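Local coordinates for protein 2-oxoglutarate-dependent dioxygenase DAO (Oryza sativa subsp. indica, PDB 6KUN) that probably inactivates the plant hormone auxin by oxidising indole-3-acetic acid to 2-oxoindole-3-acetic acid, using iron(II) and 2-oxoglutarate, at residues S176-T180 and F248-P252; H125-V129 and F146-C151; D254-S258 and R273-D278; V213-D217 and L227-H232. All coordinates share one frame; numbering follows the deposited sequence.

From the N terminus, contact 2 comes first: after helix 111-138 the chain turns back, and residues 146-151 settle on the helix as the chain enters strand 151-158. Contact 1 then closes a long excursion, from 176-180 to 248-252, pairing strands 179-183 and 242-249 of the main sheet. Within that excursion contact 4 closes a much shorter loop, leading from strand 211-215 through helix 217-222 to H232. Contact 3 follows contact 1 and joins strand 256-257 to strand 275-276 and the start of helix 277-287. No two contacts cross. Contact 1 touches all the others: L250 N meets P150 O, S176 OG meets Y277 OH, and T180 N meets N214 O.

Contact 1. Residues S176-T180 and F248-P252; sequences SGFLT and FLLAP. With IAC (1H-indol-3-ylacetic acid), chain H.
F178 and L179 both direct their backbone N-H groups at the carbonyl of L249, a classic beta bulge in the antiparallel pairing of strands 179-183 and 242-249 of the jelly-roll core. L249 O accepts F178 N at 2.9 Å and L179 N at 3.3 Å, both lying in its carbonyl plane, and a water donates to it as well. In return L249 N donates to L179 O at 2.8 Å. The next pair, T180 with F248, is non-hydrogen-bonded, and its side chains run side by side. T180 CG2 lies over one face of the F248 ring, 3.5 Å from CE2, while T180 OG1 approaches F248 CD2 to 3.3 Å. That hydroxyl is hydrogen-bonded to the carboxylate of D175, a predicted iron ligand, and the same water donates to it. F248 also lines the 2-oxoglutarate pocket; with an alanine here, T180 CG2 would probably lose the ring it packs on and the pocket part of its wall. L179 and L249 occupy the opposite face of the sheet, against I128 of helix 111-138. F178 CG stands anti to the backbone N (chi1 -175°), leading the ring off toward W149 and W222, yet F178 CD2 still touches L249 CD1 at 3.7 Å. Where the segment begins, S176 OG is hydrogen-bonded to Y277 OH and lies 3.1 Å from the indole N of the bound auxin.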
loop_
_atom_site.group_PDB
_atom_site.type_symbol
_atom_site.label_atom_id
_atom_site.label_comp_id
_atom_site.label_asym_id
_atom_site.label_seq_id
_atom_site.Cartn_x
_atom_site.Cartn_y
_atom_site.Cartn_z
ATOM N N SER B 176 14.889 -6.290 -23.667
ATOM C CA SER B 176 15.845 -7.050 -24.468
ATOM C C SER B 176 16.227 -8.363 -23.793
ATOM O O SER B 176 16.584 -9.338 -24.480
ATOM C CB SER B 176 17.121 -6.225 -24.701
ATOM O OG SER B 176 17.713 -5.876 -23.470
ATOM N N GLY B 177 16.134 -8.405 -22.460
ATOM C CA GLY B 177 16.653 -9.493 -21.663
ATOM C C GLY B 177 15.752 -10.710 -21.585
ATOM O O GLY B 177 14.793 -10.870 -22.340
ATOM N N PHE B 178 16.044 -11.552 -20.596
ATOM C CA PHE B 178 15.376 -12.845 -20.446
ATOM C C PHE B 178 14.013 -12.724 -19.774
ATOM O O PHE B 178 12.974 -13.109 -20.362
ATOM C CB PHE B 178 16.342 -13.780 -19.664
ATOM C CG PHE B 178 15.891 -15.172 -19.514
ATOM C CD1 PHE B 178 15.845 -16.035 -20.619
ATOM C CD2 PHE B 178 15.523 -15.668 -18.268
ATOM C CE1 PHE B 178 15.404 -17.350 -20.474
ATOM C CE2 PHE B 178 15.038 -16.953 -18.116
ATOM C CZ PHE B 178 15.007 -17.809 -19.228
ATOM N N LEU B 179 14.011 -12.262 -18.517
ATOM C CA LEU B 179 12.813 -12.103 -17.703
ATOM C C LEU B 179 12.956 -10.837 -16.883
ATOM O O LEU B 179 14.069 -10.488 -16.480
ATOM C CB LEU B 179 12.619 -13.242 -16.703
ATOM C CG LEU B 179 12.245 -14.610 -17.236
ATOM C CD1 LEU B 179 12.242 -15.613 -16.109
ATOM C CD2 LEU B 179 10.920 -14.554 -17.945
ATOM N N THR B 180 11.833 -10.197 -16.581
ATOM C CA THR B 180 11.804 -9.015 -15.748
ATOM C C THR B 180 10.761 -9.170 -14.660
ATOM O O THR B 180 9.626 -9.555 -14.954
ATOM C CB THR B 180 11.489 -7.776 -16.577
ATOM O OG1 THR B 180 12.440 -7.676 -17.629
ATOM C CG2 THR B 180 11.609 -6.524 -15.674
ATOM N N PHE B 248 15.815 -6.908 -13.790
ATOM C CA PHE B 248 15.969 -7.452 -15.148
ATOM C C PHE B 248 17.022 -8.549 -15.122
ATOM O O PHE B 248 18.185 -8.288 -14.836
ATOM C CB PHE B 248 16.351 -6.385 -16.154
ATOM C CG PHE B 248 15.415 -5.212 -16.184
ATOM C CD1 PHE B 248 15.545 -4.175 -15.281
ATOM C CD2 PHE B 248 14.415 -5.136 -17.139
ATOM C CE1 PHE B 248 14.708 -3.085 -15.334
ATOM C CE2 PHE B 248 13.573 -4.025 -17.189
ATOM C CZ PHE B 248 13.722 -3.008 -16.268
ATOM N N LEU B 249 16.585 -9.778 -15.366
ATOM C CA LEU B 249 17.483 -10.892 -15.613
ATOM C C LEU B 249 17.857 -10.868 -17.089
ATOM O O LEU B 249 16.978 -11.008 -17.957
ATOM C CB LEU B 249 16.813 -12.209 -15.283
ATOM C CG LEU B 249 17.543 -13.346 -14.608
ATOM C CD1 LEU B 249 16.742 -14.637 -14.897
ATOM C CD2 LEU B 249 18.934 -13.545 -14.904
ATOM N N LEU B 250 19.150 -10.699 -17.372
ATOM C CA LEU B 250 19.591 -10.324 -18.712
ATOM C C LEU B 250 19.962 -11.514 -19.593
ATOM O O LEU B 250 19.274 -11.786 -20.577
ATOM C CB LEU B 250 20.754 -9.334 -18.622
ATOM C CG LEU B 250 20.506 -8.056 -17.825
ATOM C CD1 LEU B 250 21.777 -7.241 -17.574
ATOM C CD2 LEU B 250 19.476 -7.198 -18.528
ATOM N N ALA B 251 21.073 -12.180 -19.303
ATOM C CA ALA B 251 21.583 -13.239 -20.174
ATOM C C ALA B 251 22.658 -14.017 -19.442
ATOM O O ALA B 251 23.020 -13.635 -18.332
ATOM C CB ALA B 251 22.138 -12.668 -21.478
ATOM N N PRO B 252 23.192 -15.100 -20.004
ATOM C CA PRO B 252 24.189 -15.871 -19.252
ATOM C C PRO B 252 25.435 -15.046 -19.017
ATOM O O PRO B 252 25.653 -14.002 -19.635
ATOM C CB PRO B 252 24.453 -17.091 -20.145
ATOM C CG PRO B 252 23.208 -17.222 -20.991
ATOM C CD PRO B 252 22.757 -15.817 -21.238
HETATM C C IAC H . 17.582 -1.760 -25.139
HETATM C C1 IAC H . 18.163 -0.848 -24.323
HETATM C C2 IAC H . 17.945 0.539 -24.520
HETATM C C3 IAC H . 17.131 0.963 -25.543
HETATM C C4 IAC H . 16.529 0.028 -26.366
HETATM C C5 IAC H . 16.776 -1.308 -26.170
HETATM C C7 IAC H . 18.895 -1.519 -23.420
HETATM C C8 IAC H . 18.781 -2.875 -23.664
HETATM C C17 IAC H . 19.784 -1.078 -22.260
HETATM C C18 IAC H . 18.997 -0.760 -21.001
HETATM N N IAC H . 17.961 -3.020 -24.738
HETATM O O2 IAC H . 19.398 0.188 -20.272
HETATM O O3 IAC H . 17.987 -1.445 -20.682
HETATM O O HOH W 1 15.335 -8.660 -18.550
#

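Contact 2. Residues H125-V129 and F146-C151; sequences HSLIV and FQDWPC
A single water ties H125 of the helix to the turn at 146-149: it lies 2.8 Å from H125 NE2 and within hydrogen-bonding distance of F146 O and W149 O. With its wider surroundings counted, the acceptors in reach outnumber its two protons, so these bonds may be shared. F146 O is gripped a second time from within its own type I beta turn, by W149 N. The imidazole reaches this site because H125 CG stands anti to the backbone N (chi1 178°), which sends the ring out from the helix toward the loop. Its rim is then lined by the other segment. C151 SG approaches at the edge, near the ring plane, 3.8 Å from H125 CD2, and the amide of Q147 stands nearly upright against the ring, the two planes 77° apart, with Q147 NE2 3.3 Å from H125 CE1. One turn further on, V129 CG2 covers one face of the imidazole, offset toward the rim. V129 also packs on the turn: its CG1 lies 3.7 Å from Q147 OE1 and 4.4 Å from F146 CB. Inside the turn, F146 lays CD1 over the centre of the W149 ring. The contact is structural packing that seats the middle of helix 111-138 on the loop leading into strand 151-158. Next to it, I128 continues the same helix surface onto L249 of strand 242-249 and onto L179 and V181 of strand 179-183.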
loop_
_atom_site.group_PDB
_atom_site.type_symbol
_atom_site.label_atom_id
_atom_site.label_comp_id
_atom_site.label_asym_id
_atom_site.label_seq_id
_atom_site.Cartn_x
_atom_site.Cartn_y
_atom_site.Cartn_z
ATOM N N HIS B 125 16.714 -10.366 -6.439
ATOM C CA HIS B 125 17.568 -11.247 -7.220
ATOM C C HIS B 125 17.187 -12.717 -7.001
ATOM O O HIS B 125 17.048 -13.484 -7.956
ATOM C CB HIS B 125 19.025 -11.027 -6.873
ATOM C CG HIS B 125 19.928 -11.942 -7.623
ATOM N ND1 HIS B 125 20.669 -12.927 -7.016
ATOM C CD2 HIS B 125 20.149 -12.066 -8.947
ATOM C CE1 HIS B 125 21.317 -13.603 -7.936
ATOM N NE2 HIS B 125 21.039 -13.077 -9.109
ATOM N N SER B 126 17.044 -13.129 -5.732
ATOM C CA SER B 126 16.638 -14.495 -5.425
ATOM C C SER B 126 15.297 -14.829 -6.077
ATOM O O SER B 126 15.100 -15.944 -6.585
ATOM C CB SER B 126 16.530 -14.682 -3.907
ATOM O OG SER B 126 17.795 -14.591 -3.280
ATOM N N LEU B 127 14.377 -13.862 -6.080
ATOM C CA LEU B 127 13.073 -14.083 -6.678
ATOM C C LEU B 127 13.217 -14.361 -8.164
ATOM O O LEU B 127 12.671 -15.338 -8.664
ATOM C CB LEU B 127 12.150 -12.908 -6.402
ATOM C CG LEU B 127 10.746 -12.943 -6.998
ATOM C CD1 LEU B 127 9.995 -14.209 -6.592
ATOM C CD2 LEU B 127 9.980 -11.705 -6.582
ATOM N N ILE B 128 13.971 -13.541 -8.890
ATOM C CA ILE B 128 13.969 -13.679 -10.344
ATOM C C ILE B 128 14.707 -14.957 -10.732
ATOM O O ILE B 128 14.351 -15.594 -11.719
ATOM C CB ILE B 128 14.546 -12.421 -10.999
ATOM C CG1 ILE B 128 14.163 -12.237 -12.469
ATOM C CG2 ILE B 128 16.070 -12.385 -10.835
ATOM C CD1 ILE B 128 12.994 -13.013 -12.977
ATOM N N VAL B 129 15.694 -15.369 -9.936
ATOM C CA VAL B 129 16.355 -16.646 -10.172
ATOM C C VAL B 129 15.372 -17.805 -9.958
ATOM O O VAL B 129 15.301 -18.729 -10.765
ATOM C CB VAL B 129 17.589 -16.769 -9.270
ATOM C CG1 VAL B 129 18.166 -18.184 -9.289
ATOM C CG2 VAL B 129 18.663 -15.760 -9.703
ATOM N N PHE B 146 20.596 -20.107 -13.053
ATOM C CA PHE B 146 20.515 -18.699 -13.417
ATOM C C PHE B 146 21.172 -17.796 -12.373
ATOM O O PHE B 146 21.262 -16.568 -12.569
ATOM C CB PHE B 146 19.043 -18.313 -13.574
ATOM C CG PHE B 146 18.347 -18.978 -14.723
ATOM C CD1 PHE B 146 18.441 -18.470 -15.994
ATOM C CD2 PHE B 146 17.549 -20.105 -14.510
ATOM C CE1 PHE B 146 17.735 -19.071 -17.065
ATOM C CE2 PHE B 146 16.867 -20.716 -15.587
ATOM C CZ PHE B 146 16.973 -20.182 -16.852
ATOM N N GLN B 147 21.677 -18.382 -11.289
ATOM C CA GLN B 147 22.194 -17.603 -10.166
ATOM C C GLN B 147 23.216 -16.542 -10.587
ATOM O O GLN B 147 23.290 -15.478 -9.961
ATOM C CB GLN B 147 22.806 -18.562 -9.139
ATOM C CG GLN B 147 23.346 -17.893 -7.901
ATOM C CD GLN B 147 22.275 -17.152 -7.123
ATOM O OE1 GLN B 147 21.094 -17.478 -7.192
ATOM N NE2 GLN B 147 22.695 -16.135 -6.375
ATOM N N ASP B 148 24.004 -16.783 -11.636
ATOM C CA ASP B 148 25.096 -15.857 -11.921
ATOM C C ASP B 148 24.884 -15.062 -13.204
ATOM O O ASP B 148 25.785 -14.340 -13.657
ATOM C CB ASP B 148 26.425 -16.612 -11.976
ATOM C CG ASP B 148 26.634 -17.319 -13.287
ATOM O OD1 ASP B 148 25.683 -17.916 -13.818
ATOM O OD2 ASP B 148 27.777 -17.268 -13.790
ATOM N N TRP B 149 23.711 -15.183 -13.821
ATOM C CA TRP B 149 23.398 -14.344 -14.960
ATOM C C TRP B 149 23.409 -12.873 -14.523
ATOM O O TRP B 149 22.751 -12.523 -13.535
ATOM C CB TRP B 149 22.025 -14.706 -15.525
ATOM C CG TRP B 149 21.937 -15.984 -16.304
ATOM C CD1 TRP B 149 22.644 -17.136 -16.110
ATOM C CD2 TRP B 149 21.027 -16.237 -17.389
ATOM N NE1 TRP B 149 22.246 -18.091 -17.036
ATOM C CE2 TRP B 149 21.276 -17.548 -17.847
ATOM C CE3 TRP B 149 20.083 -15.454 -18.065
ATOM C CZ2 TRP B 149 20.574 -18.108 -18.898
ATOM C CZ3 TRP B 149 19.401 -16.022 -19.130
ATOM C CH2 TRP B 149 19.640 -17.325 -19.521
ATOM N N PRO B 150 24.067 -11.987 -15.266
ATOM C CA PRO B 150 23.961 -10.555 -14.971
ATOM C C PRO B 150 22.524 -10.059 -14.897
ATOM O O PRO B 150 21.641 -10.492 -15.653
ATOM C CB PRO B 150 24.734 -9.907 -16.122
ATOM C CG PRO B 150 25.828 -10.910 -16.400
ATOM C CD PRO B 150 25.070 -12.244 -16.319
ATOM N N CYS B 151 22.309 -9.108 -13.978
ATOM C CA CYS B 151 20.998 -8.512 -13.725
ATOM C C CYS B 151 21.140 -7.007 -13.613
ATOM O O CYS B 151 22.189 -6.489 -13.215
ATOM C CB CYS B 151 20.349 -9.028 -12.428
ATOM S SG CYS B 151 19.785 -10.758 -12.460
HETATM O O HOH W 2 21.096 -14.042 -11.789
#

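Contact 3. Residues D254-S258 and R273-D278; sequences DDTVS and REFKYD
D255 supplies two acceptors to the start of helix 277-287: its carbonyl O takes Y277 N at 2.8 Å, and its OD2 takes D278 N at 2.9 Å, on the syn side and 19° out of the carboxylate plane. D255 CG lies roughly opposite the backbone N (chi1 -150°), which carries the carboxylate over to the helix start. The first two N-H groups of the helix are thus met from across the contact, and would be expected to stabilise the negative charge. An asparagine in place of D255 would probably lose that charge and could leave D278 N without its acceptor if the amide nitrogen turned toward it. D254 OD1 accepts T256 N in an Asx turn. V257 and F275 are a hydrogen-bonded pair: V257 N donates to F275 O at 2.7 Å and F275 N to V257 O at 3.3 Å. A water donates to V257 O and R273 O. S258 OG donates to E274 OE2 at 3.0 Å. On the face carrying V257 and F275, V257 CB sits over the F275 ring, 3.8 Å from its centroid (CH-pi). This is a two-stranded antiparallel ladder running into a helix, whose Y277 reaches S176 of the auxin pocket.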
loop_
_atom_site.group_PDB
_atom_site.type_symbol
_atom_site.label_atom_id
_atom_site.label_comp_id
_atom_site.label_asym_id
_atom_site.label_seq_id
_atom_site.Cartn_x
_atom_site.Cartn_y
_atom_site.Cartn_z
ATOM N N ASP B 254 28.562 -15.768 -19.657
ATOM C CA ASP B 254 29.414 -15.707 -20.854
ATOM C C ASP B 254 28.760 -14.916 -21.987
ATOM O O ASP B 254 29.307 -14.847 -23.080
ATOM C CB ASP B 254 29.805 -17.127 -21.318
ATOM C CG ASP B 254 28.625 -17.964 -21.867
ATOM O OD1 ASP B 254 27.525 -17.429 -22.133
ATOM O OD2 ASP B 254 28.820 -19.192 -22.057
ATOM N N ASP B 255 27.611 -14.302 -21.736
ATOM C CA ASP B 255 26.902 -13.422 -22.653
ATOM C C ASP B 255 26.340 -14.115 -23.895
ATOM O O ASP B 255 25.781 -13.436 -24.776
ATOM C CB ASP B 255 27.759 -12.253 -23.110
ATOM C CG ASP B 255 26.939 -11.008 -23.429
ATOM O OD1 ASP B 255 26.069 -10.639 -22.615
ATOM O OD2 ASP B 255 27.167 -10.384 -24.483
ATOM N N THR B 256 26.391 -15.433 -23.984
ATOM C CA THR B 256 25.899 -16.080 -25.191
ATOM C C THR B 256 24.450 -16.530 -25.054
ATOM O O THR B 256 24.113 -17.254 -24.120
ATOM C CB THR B 256 26.754 -17.304 -25.554
ATOM O OG1 THR B 256 28.032 -16.865 -25.974
ATOM C CG2 THR B 256 26.111 -18.107 -26.669
ATOM N N VAL B 257 23.634 -16.173 -26.048
ATOM C CA VAL B 257 22.234 -16.578 -26.106
ATOM C C VAL B 257 22.114 -17.732 -27.088
ATOM O O VAL B 257 22.250 -17.545 -28.307
ATOM C CB VAL B 257 21.330 -15.404 -26.506
ATOM C CG1 VAL B 257 19.877 -15.859 -26.509
ATOM C CG2 VAL B 257 21.542 -14.213 -25.569
ATOM N N SER B 258 21.821 -18.935 -26.571
ATOM C CA SER B 258 21.595 -20.094 -27.425
ATOM C C SER B 258 20.582 -21.041 -26.797
ATOM O O SER B 258 20.730 -21.452 -25.649
ATOM C CB SER B 258 22.912 -20.856 -27.675
ATOM O OG SER B 258 22.667 -21.909 -28.607
ATOM N N ARG B 273 19.989 -17.932 -34.725
ATOM C CA ARG B 273 21.408 -18.228 -34.567
ATOM C C ARG B 273 21.835 -17.837 -33.158
ATOM O O ARG B 273 21.204 -16.988 -32.507
ATOM C CB ARG B 273 22.240 -17.481 -35.623
ATOM C CG ARG B 273 22.584 -16.064 -35.291
ATOM C CD ARG B 273 23.071 -15.305 -36.535
ATOM N NE ARG B 273 22.037 -15.225 -37.561
ATOM C CZ ARG B 273 21.890 -14.213 -38.410
ATOM N NH1 ARG B 273 22.710 -13.174 -38.357
ATOM N NH2 ARG B 273 20.912 -14.235 -39.296
ATOM N N GLU B 274 22.915 -18.462 -32.688
ATOM C CA GLU B 274 23.537 -18.040 -31.437
ATOM C C GLU B 274 24.035 -16.603 -31.588
ATOM O O GLU B 274 24.499 -16.209 -32.667
ATOM C CB GLU B 274 24.698 -18.955 -31.053
ATOM C CG GLU B 274 24.303 -20.409 -30.817
ATOM C CD GLU B 274 25.463 -21.275 -30.358
ATOM O OE1 GLU B 274 26.619 -20.800 -30.347
ATOM O OE2 GLU B 274 25.215 -22.445 -30.021
ATOM N N PHE B 275 23.901 -15.811 -30.512
ATOM C CA PHE B 275 24.354 -14.437 -30.511
ATOM C C PHE B 275 24.783 -14.020 -29.110
ATOM O O PHE B 275 24.406 -14.621 -28.088
ATOM C CB PHE B 275 23.300 -13.486 -31.110
ATOM C CG PHE B 275 21.990 -13.428 -30.339
ATOM C CD1 PHE B 275 20.965 -14.329 -30.622
ATOM C CD2 PHE B 275 21.783 -12.467 -29.378
ATOM C CE1 PHE B 275 19.774 -14.271 -29.921
ATOM C CE2 PHE B 275 20.600 -12.388 -28.679
ATOM C CZ PHE B 275 19.608 -13.296 -28.944
ATOM N N LYS B 276 25.616 -12.962 -29.082
ATOM C CA LYS B 276 26.017 -12.318 -27.845
ATOM C C LYS B 276 24.979 -11.269 -27.465
ATOM O O LYS B 276 24.631 -10.399 -28.280
ATOM C CB LYS B 276 27.382 -11.638 -28.015
ATOM C CG LYS B 276 28.539 -12.622 -28.262
ATOM C CD LYS B 276 28.850 -13.470 -27.021
ATOM C CE LYS B 276 30.255 -14.073 -27.085
ATOM N NZ LYS B 276 31.312 -13.053 -27.399
ATOM N N TYR B 277 24.528 -11.323 -26.210
ATOM C CA TYR B 277 23.509 -10.395 -25.742
ATOM C C TYR B 277 23.926 -8.940 -25.950
ATOM O O TYR B 277 23.139 -8.112 -26.453
ATOM C CB TYR B 277 23.231 -10.667 -24.266
ATOM C CG TYR B 277 22.293 -9.662 -23.666
ATOM C CD1 TYR B 277 21.006 -9.540 -24.156
ATOM C CD2 TYR B 277 22.681 -8.837 -22.606
ATOM C CE1 TYR B 277 20.135 -8.625 -23.631
ATOM C CE2 TYR B 277 21.806 -7.938 -22.065
ATOM C CZ TYR B 277 20.534 -7.817 -22.576
ATOM O OH TYR B 277 19.639 -6.906 -22.041
ATOM N N ASP B 278 25.174 -8.639 -25.605
ATOM C CA ASP B 278 25.735 -7.315 -25.838
ATOM C C ASP B 278 25.515 -6.881 -27.284
ATOM O O ASP B 278 25.034 -5.778 -27.541
ATOM C CB ASP B 278 27.227 -7.299 -25.504
ATOM C CG ASP B 278 27.793 -5.894 -25.435
ATOM O OD1 ASP B 278 27.403 -5.138 -24.521
ATOM O OD2 ASP B 278 28.628 -5.545 -26.296
HETATM O O HOH W 3 20.070 -17.632 -30.113
#

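Contact 4. Residues V213-D217 and L227-H232; sequences VNVGD and LHNVKH. With AKG (2-oxoglutaric acid), chain G.
V215 and N229 bury the most surface here, where the end of strand 211-215 meets the loop that brings H232 into the double-stranded beta-helix (jelly-roll) active site. V215 CB presses on the backbone of the loop, 3.2 Å from H228 O, and its CG1 packs on L227 CB at 4.0 Å. V215 O accepts V230 N at 3.1 Å, a water donates to it and to V230 O, bridging the two, and the CA-H of N229 points at it too. N229 sits beside G216, which precedes helix 217-222 as its N-cap residue. N229 CG lies between the backbone N and the carbonyl carbon (chi1 48°), bringing ND2 to D217 OD1 at 2.8 Å. The bond is nearly straight at N-H and lies in the amide plane, but it meets the aspartate from above its carboxylate plane. D217 OD1 also binds T174, while OD2 has Y280 and, by a salt bridge, R284 of the auxin pocket, so D217 is second shell to that pocket and N229 stands one layer behind. N214, third in buried surface, sets CB 3.7 Å from V230 CG1, and its amide lies over one face of the H232 ring. H232 is, with H173 and D175, a predicted iron ligand, the set known in this family as the facial triad. Its ND1 donates weakly to V230 O at 3.4 Å. With iron bound, NE2 would be expected to coordinate the metal; as placed here it makes a weak but straight bond (173°) to 2-oxoglutarate O2 at 3.3 Å.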
loop_
_atom_site.group_PDB
_atom_site.type_symbol
_atom_site.label_atom_id
_atom_site.label_comp_id
_atom_site.label_asym_id
_atom_site.label_seq_id
_atom_site.Cartn_x
_atom_site.Cartn_y
_atom_site.Cartn_z
ATOM N N VAL B 213 5.686 -10.461 -13.847
ATOM C CA VAL B 213 6.816 -10.997 -14.579
ATOM C C VAL B 213 6.566 -10.833 -16.074
ATOM O O VAL B 213 5.484 -11.168 -16.573
ATOM C CB VAL B 213 7.077 -12.470 -14.217
ATOM C CG1 VAL B 213 8.318 -12.974 -14.996
ATOM C CG2 VAL B 213 7.239 -12.618 -12.698
ATOM N N ASN B 214 7.547 -10.283 -16.785
ATOM C CA ASN B 214 7.477 -10.164 -18.245
ATOM C C ASN B 214 8.629 -10.911 -18.892
ATOM O O ASN B 214 9.792 -10.804 -18.453
ATOM C CB ASN B 214 7.565 -8.656 -18.690
ATOM C CG ASN B 214 6.292 -7.885 -18.361
ATOM O OD1 ASN B 214 5.243 -8.464 -18.121
ATOM N ND2 ASN B 214 6.405 -6.560 -18.345
ATOM N N VAL B 215 8.326 -11.610 -19.982
ATOM C CA VAL B 215 9.344 -12.280 -20.796
ATOM C C VAL B 215 9.882 -11.296 -21.807
ATOM O O VAL B 215 9.113 -10.592 -22.462
ATOM C CB VAL B 215 8.745 -13.515 -21.523
ATOM C CG1 VAL B 215 9.809 -14.181 -22.399
ATOM C CG2 VAL B 215 8.141 -14.478 -20.506
ATOM N N GLY B 216 11.199 -11.289 -21.987
ATOM C CA GLY B 216 11.856 -10.411 -22.924
ATOM C C GLY B 216 12.421 -11.154 -24.130
ATOM O O GLY B 216 12.199 -12.344 -24.341
ATOM N N ASP B 217 13.163 -10.408 -24.943
ATOM C CA ASP B 217 13.591 -10.921 -26.254
ATOM C C ASP B 217 14.499 -12.120 -26.090
ATOM O O ASP B 217 14.347 -13.113 -26.789
ATOM C CB ASP B 217 14.308 -9.855 -27.065
ATOM C CG ASP B 217 13.401 -8.719 -27.514
ATOM O OD1 ASP B 217 12.167 -8.793 -27.392
ATOM O OD2 ASP B 217 13.997 -7.696 -27.999
ATOM N N LEU B 227 8.547 -19.067 -25.619
ATOM C CA LEU B 227 8.076 -18.061 -24.651
ATOM C C LEU B 227 7.989 -16.720 -25.359
ATOM O O LEU B 227 8.949 -16.312 -26.033
ATOM C CB LEU B 227 9.006 -17.962 -23.455
ATOM C CG LEU B 227 9.356 -19.216 -22.663
ATOM C CD1 LEU B 227 10.378 -18.885 -21.606
ATOM C CD2 LEU B 227 8.150 -19.820 -22.049
ATOM N N HIS B 228 6.855 -16.050 -25.195
ATOM C CA HIS B 228 6.538 -14.845 -25.938
ATOM C C HIS B 228 7.193 -13.624 -25.295
ATOM O O HIS B 228 6.963 -13.344 -24.115
ATOM C CB HIS B 228 5.021 -14.627 -25.964
ATOM C CG HIS B 228 4.601 -13.380 -26.681
ATOM N ND1 HIS B 228 4.868 -13.173 -28.021
ATOM C CD2 HIS B 228 3.963 -12.264 -26.247
ATOM C CE1 HIS B 228 4.392 -11.991 -28.382
ATOM N NE2 HIS B 228 3.821 -11.426 -27.331
ATOM N N ASN B 229 7.952 -12.869 -26.089
ATOM C CA ASN B 229 8.518 -11.608 -25.622
ATOM C C ASN B 229 7.436 -10.532 -25.734
ATOM O O ASN B 229 7.051 -10.119 -26.834
ATOM C CB ASN B 229 9.773 -11.237 -26.397
ATOM C CG ASN B 229 9.615 -11.339 -27.880
ATOM O OD1 ASN B 229 8.874 -12.198 -28.401
ATOM N ND2 ASN B 229 10.329 -10.486 -28.598
ATOM N N VAL B 230 6.934 -10.089 -24.582
ATOM C CA VAL B 230 5.682 -9.350 -24.538
ATOM C C VAL B 230 5.934 -7.878 -24.828
ATOM O O VAL B 230 6.852 -7.268 -24.286
ATOM C CB VAL B 230 4.998 -9.568 -23.175
ATOM C CG1 VAL B 230 5.907 -9.112 -21.972
ATOM C CG2 VAL B 230 3.677 -8.845 -23.141
ATOM N N LYS B 231 5.122 -7.298 -25.709
ATOM C CA LYS B 231 5.161 -5.869 -25.930
ATOM C C LYS B 231 4.372 -5.195 -24.821
ATOM O O LYS B 231 3.283 -5.666 -24.458
ATOM C CB LYS B 231 4.608 -5.478 -27.286
ATOM C CG LYS B 231 5.396 -6.025 -28.470
ATOM C CD LYS B 231 4.799 -5.480 -29.775
ATOM C CE LYS B 231 5.606 -5.917 -31.004
ATOM N NZ LYS B 231 4.984 -5.420 -32.264
ATOM N N HIS B 232 4.950 -4.110 -24.281
ATOM C CA HIS B 232 4.313 -3.403 -23.193
ATOM C C HIS B 232 4.615 -1.917 -23.263
ATOM O O HIS B 232 5.575 -1.467 -23.899
ATOM C CB HIS B 232 4.697 -3.954 -21.801
ATOM C CG HIS B 232 6.166 -3.901 -21.495
ATOM N ND1 HIS B 232 7.065 -4.813 -21.997
ATOM C CD2 HIS B 232 6.883 -3.072 -20.703
ATOM C CE1 HIS B 232 8.273 -4.535 -21.550
ATOM N NE2 HIS B 232 8.191 -3.487 -20.759
HETATM C C1 AKG G . 9.632 -1.890 -18.161
HETATM O O1 AKG G . 9.355 -2.599 -17.169
HETATM O O2 AKG G . 10.613 -2.135 -18.896
HETATM C C2 AKG G . 8.784 -0.743 -18.472
HETATM O O5 AKG G . 8.214 -0.674 -19.548
HETATM C C3 AKG G . 8.617 0.359 -17.452
HETATM C C4 AKG G . 8.461 -0.252 -16.065
HETATM C C5 AKG G . 8.268 0.848 -15.050
HETATM O O3 AKG G . 7.164 0.935 -14.468
HETATM O O4 AKG G . 9.218 1.630 -14.828
HETATM O O HOH W 4 9.110 -7.836 -22.955
#